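Local coordinates for aerotolerance-related membrane protein (Bacteroides fragilis, PDB 4JDU), which binds calcium through a von Willebrand factor type A domain and probably contributes to oxygen tolerance at the cell membrane, at residues D48-I53 / I70-F75; G124-A129 / A182-G187. The protein carries 6 engineered substitutions. All blocks are in the same frame, centred on the assembly; numbering follows the deposited sequence. Where two conformers were deposited one is given.

Interactions 1 and 2 lie toward different ends of the main mixed sheet, with centres about 23 Å apart and nearest atoms about 11 Å apart, and they share no helix or strand. In interaction 1, strand 49-55 meets helix 69-77. Of its four touching residues three are buried, and the chemistry is purely apolar. Interaction 2 joins helix 125-134 to the end of helix 175-184 and the turn leading to outer strand 189-191. It is partly buried; there valine and alanine side chains meet the aliphatic part of a glutamate and a glycine backbone. Interaction 1 buries 131 Å² and interaction 2 buries 165 Å², both sides summed. Both lie away from the calcium site.

Interaction 1. Residues D48-I53 / I70-F75; sequences DKVGMI and ISAKMF
Phe75, whose CB meets Met52 across the contact, donates a helical hydrogen bond from its backbone N to Ser71 O at 3.1 Å, while the edge of its ring merely lies near the same oxygen, Phe75 CD1 being 3.2 Å from Ser71 O in the ring plane. The ring is thus turned back along its own helix, and CB is the part presented to the strand. Met52, a selenomethionine, reaches it with its terminal methyl, CE lying 3.6 Å from Phe75 CB. With CG anti to the backbone N (chi1 -174°) the chain runs outward, then bends at chi3 (59°), and the two side chains pass in opposite senses. Two residues earlier on the strand, Val50 CG1 faces Ala72 CB at a looser 4.2 Å. Val50 and Met52 lie on one face of the strand and also touch Val42 and Ile38 of helix 37-43, whereas Ile53 packs on helix 91-99. The axes of strand 49-53 and helix 70-75 run 9.1 Å apart and only 18° from parallel. Ala72 also touches Leu63 of edge strand 59-66, so helix 69-77 packs over strands 49-55 and 59-66, a helix-on-sheet layer of the alpha/beta fold of von Willebrand factor type A domains.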
# COMPACT_ATOMS: atom_id res chain seq x y z
N ASP A 48 -4.25 -14.83 11.54
CA ASP A 48 -4.22 -14.49 10.13
C ASP A 48 -2.92 -14.91 9.46
O ASP A 48 -1.94 -15.24 10.13
CB ASP A 48 -4.45 -12.99 9.96
CG ASP A 48 -5.74 -12.52 10.62
OD1 ASP A 48 -6.72 -13.30 10.60
OD2 ASP A 48 -5.76 -11.40 11.16
N LYS A 49 -2.93 -14.91 8.13
CA LYS A 49 -1.71 -15.05 7.34
C LYS A 49 -1.49 -13.75 6.58
O LYS A 49 -2.45 -13.07 6.23
CB LYS A 49 -1.82 -16.22 6.37
CG LYS A 49 -1.86 -17.58 7.06
CD LYS A 49 -1.94 -18.70 6.04
CE LYS A 49 -2.06 -20.07 6.71
NZ LYS A 49 -2.22 -21.16 5.71
N VAL A 50 -0.23 -13.40 6.34
CA VAL A 50 0.07 -12.15 5.67
C VAL A 50 1.10 -12.34 4.56
O VAL A 50 2.01 -13.18 4.66
CB VAL A 50 0.56 -11.06 6.67
CG1 VAL A 50 1.89 -11.46 7.29
CG2 VAL A 50 0.66 -9.69 6.01
N GLY A 51 0.94 -11.57 3.49
CA GLY A 51 1.92 -11.53 2.42
C GLY A 51 2.21 -10.09 2.06
O GLY A 51 1.50 -9.18 2.50
N MSE A 52 3.26 -9.87 1.28
CA MSE A 52 3.57 -8.51 0.86
C MSE A 52 4.06 -8.39 -0.56
O MSE A 52 5.03 -9.04 -0.97
CB MSE A 52 4.57 -7.85 1.81
CG MSE A 52 4.81 -6.36 1.46
SE MSE A 52 5.74 -5.31 2.81
CE MSE A 52 7.37 -6.34 2.90
N ILE A 53 3.39 -7.50 -1.28
CA ILE A 53 3.76 -7.07 -2.62
C ILE A 53 4.29 -5.64 -2.51
O ILE A 53 3.79 -4.85 -1.70
CB ILE A 53 2.50 -7.10 -3.51
CG1 ILE A 53 2.22 -8.54 -3.94
CG2 ILE A 53 2.64 -6.19 -4.74
CD1 ILE A 53 0.81 -8.76 -4.41
N ILE A 70 6.94 -12.35 11.78
CA ILE A 70 8.21 -11.71 12.05
C ILE A 70 9.02 -11.56 10.77
O ILE A 70 9.68 -10.54 10.55
CB ILE A 70 9.01 -12.48 13.12
CG1 ILE A 70 8.19 -12.60 14.41
CG2 ILE A 70 10.32 -11.77 13.41
CD1 ILE A 70 7.66 -11.26 14.92
N SER A 71 8.96 -12.56 9.90
CA SER A 71 9.61 -12.47 8.60
C SER A 71 9.14 -11.25 7.83
O SER A 71 9.93 -10.56 7.19
CB SER A 71 9.37 -13.73 7.78
OG SER A 71 9.94 -13.60 6.49
N ALA A 72 7.83 -10.99 7.87
CA ALA A 72 7.27 -9.82 7.22
C ALA A 72 7.93 -8.55 7.71
O ALA A 72 8.33 -7.70 6.92
CB ALA A 72 5.76 -9.76 7.43
N LYS A 73 8.07 -8.42 9.03
CA LYS A 73 8.71 -7.24 9.61
C LYS A 73 10.14 -7.09 9.10
O LYS A 73 10.61 -5.97 8.88
CB LYS A 73 8.73 -7.31 11.14
CG LYS A 73 7.36 -7.48 11.76
CD LYS A 73 7.16 -6.64 13.02
CE LYS A 73 8.26 -6.86 14.04
NZ LYS A 73 7.91 -6.30 15.39
N MSE A 74 10.82 -8.21 8.90
CA MSE A 74 12.20 -8.20 8.44
C MSE A 74 12.35 -7.71 6.99
O MSE A 74 13.29 -6.98 6.67
CB MSE A 74 12.84 -9.57 8.65
CG MSE A 74 12.88 -9.99 10.12
SE MSE A 74 14.01 -8.79 11.18
CE MSE A 74 12.66 -7.58 11.90
N PHE A 75 11.41 -8.09 6.13
CA PHE A 75 11.39 -7.59 4.76
C PHE A 75 11.29 -6.06 4.71
O PHE A 75 11.88 -5.41 3.83
CB PHE A 75 10.24 -8.22 3.97
CG PHE A 75 10.59 -9.55 3.33
CD1 PHE A 75 10.65 -10.71 4.09
CD2 PHE A 75 10.82 -9.62 1.97
CE1 PHE A 75 10.96 -11.92 3.49
CE2 PHE A 75 11.13 -10.83 1.37
CZ PHE A 75 11.20 -11.98 2.13

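Interaction 2. Residues G124-A129 / A182-G187. Engineered in segment 124-129: Ala127 (natural residue Glu).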
# COMPACT_ATOMS: atom_id res chain seq x y z
N GLY A 124 -7.13 1.85 -14.44
CA GLY A 124 -7.50 0.49 -14.13
C GLY A 124 -7.46 0.07 -12.67
O GLY A 124 -7.77 -1.08 -12.35
N ALA A 125 -7.07 0.97 -11.77
CA ALA A 125 -7.07 0.65 -10.35
C ALA A 125 -8.49 0.39 -9.84
O ALA A 125 -8.72 -0.57 -9.10
CB ALA A 125 -6.41 1.76 -9.55
N VAL A 126 -9.43 1.24 -10.23
CA VAL A 126 -10.82 1.07 -9.81
C VAL A 126 -11.39 -0.23 -10.38
O VAL A 126 -12.03 -1.00 -9.65
CB VAL A 126 -11.68 2.30 -10.21
CG1 VAL A 126 -13.13 2.07 -9.87
CG2 VAL A 126 -11.18 3.56 -9.51
N ALA A 127 -11.13 -0.49 -11.66
CA ALA A 127 -11.58 -1.73 -12.31
C ALA A 127 -10.98 -2.96 -11.64
O ALA A 127 -11.65 -3.98 -11.48
CB ALA A 127 -11.22 -1.70 -13.79
N ALA A 128 -9.71 -2.86 -11.24
CA ALA A 128 -9.07 -3.97 -10.54
C ALA A 128 -9.74 -4.22 -9.19
O ALA A 128 -9.94 -5.37 -8.80
CB ALA A 128 -7.57 -3.71 -10.36
N ALA A 129 -10.06 -3.15 -8.48
CA ALA A 129 -10.74 -3.27 -7.20
C ALA A 129 -12.11 -3.92 -7.36
O ALA A 129 -12.49 -4.77 -6.56
CB ALA A 129 -10.86 -1.91 -6.50
N ALA A 182 -11.29 1.96 -2.58
CA ALA A 182 -11.82 1.23 -1.43
C ALA A 182 -13.31 0.97 -1.57
O ALA A 182 -13.80 -0.11 -1.24
CB ALA A 182 -11.53 1.97 -0.14
N LYS A 183 -14.06 1.97 -2.05
CA LYS A 183 -15.50 1.81 -2.26
C LYS A 183 -15.77 0.65 -3.21
O LYS A 183 -16.56 -0.26 -2.90
CB LYS A 183 -16.11 3.10 -2.79
CG LYS A 183 -17.54 2.91 -3.33
CD LYS A 183 -17.99 4.13 -4.13
CE LYS A 183 -19.34 3.89 -4.77
NZ LYS A 183 -19.76 5.07 -5.58
N GLU A 184 -15.12 0.67 -4.37
CA GLU A 184 -15.39 -0.35 -5.37
C GLU A 184 -14.82 -1.70 -4.93
O GLU A 184 -15.26 -2.73 -5.41
CB GLU A 184 -14.84 0.06 -6.74
CG GLU A 184 -15.55 1.27 -7.34
CD GLU A 184 -17.04 1.08 -7.57
OE1 GLU A 184 -17.75 2.10 -7.65
OE2 GLU A 184 -17.50 -0.08 -7.69
N GLY A 185 -13.84 -1.67 -4.03
CA GLY A 185 -13.28 -2.88 -3.46
C GLY A 185 -14.04 -3.42 -2.25
O GLY A 185 -13.58 -4.38 -1.63
N ASN A 186 -15.19 -2.81 -1.95
CA ASN A 186 -15.98 -3.20 -0.78
C ASN A 186 -15.14 -3.16 0.50
O ASN A 186 -15.33 -3.98 1.40
CB ASN A 186 -16.58 -4.60 -0.98
CG ASN A 186 -17.73 -4.90 -0.03
OD1 ASN A 186 -18.40 -3.99 0.46
ND2 ASN A 186 -17.95 -6.18 0.24
N GLY A 187 -14.22 -2.20 0.58
CA GLY A 187 -13.34 -2.10 1.73
C GLY A 187 -13.42 -0.73 2.35
O GLY A 187 -14.33 0.06 2.05
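Val126 and Glu184 meet through their aliphatic parts, Val126 CG1 standing 3.6 Å from Glu184 CG and 4.1 Å from Glu184 CB. Val126 places CG1 anti to its own backbone N (chi1 176°), which brings this methyl, rather than CG2, against the glutamate. Glu184 starts toward helix 125-134, but CG lies beside its backbone N and the chain bends at chi2 (-60°), so the carboxylate turns away from the contact. Its OE2 forms a long, weak ion pair with Lys130. The two side chains slant across one another, and Val126 also touches Met177 and Glu180. Helix 175-184 closes here in a Schellman motif: Gly187 N bonds Ala182 O at 2.8 Å, Asn186 N bonds Lys183 O at 3.0 Å, and Asn186 is the C' residue with a positive phi of 54°. Within this turn, Gly185 offers its backbone to Ala129 CB, 3.9 Å from Gly185 N and 4.0 Å from Gly185 CA. The backbones come close at this point, with Ala129 CA and Gly185 CA 4.5 Å apart. Ala129 O and Glu184 O lie 3.6 Å from each other; Ser133 OG is hydrogen-bonded to Glu184 O and more weakly to Ala129 O.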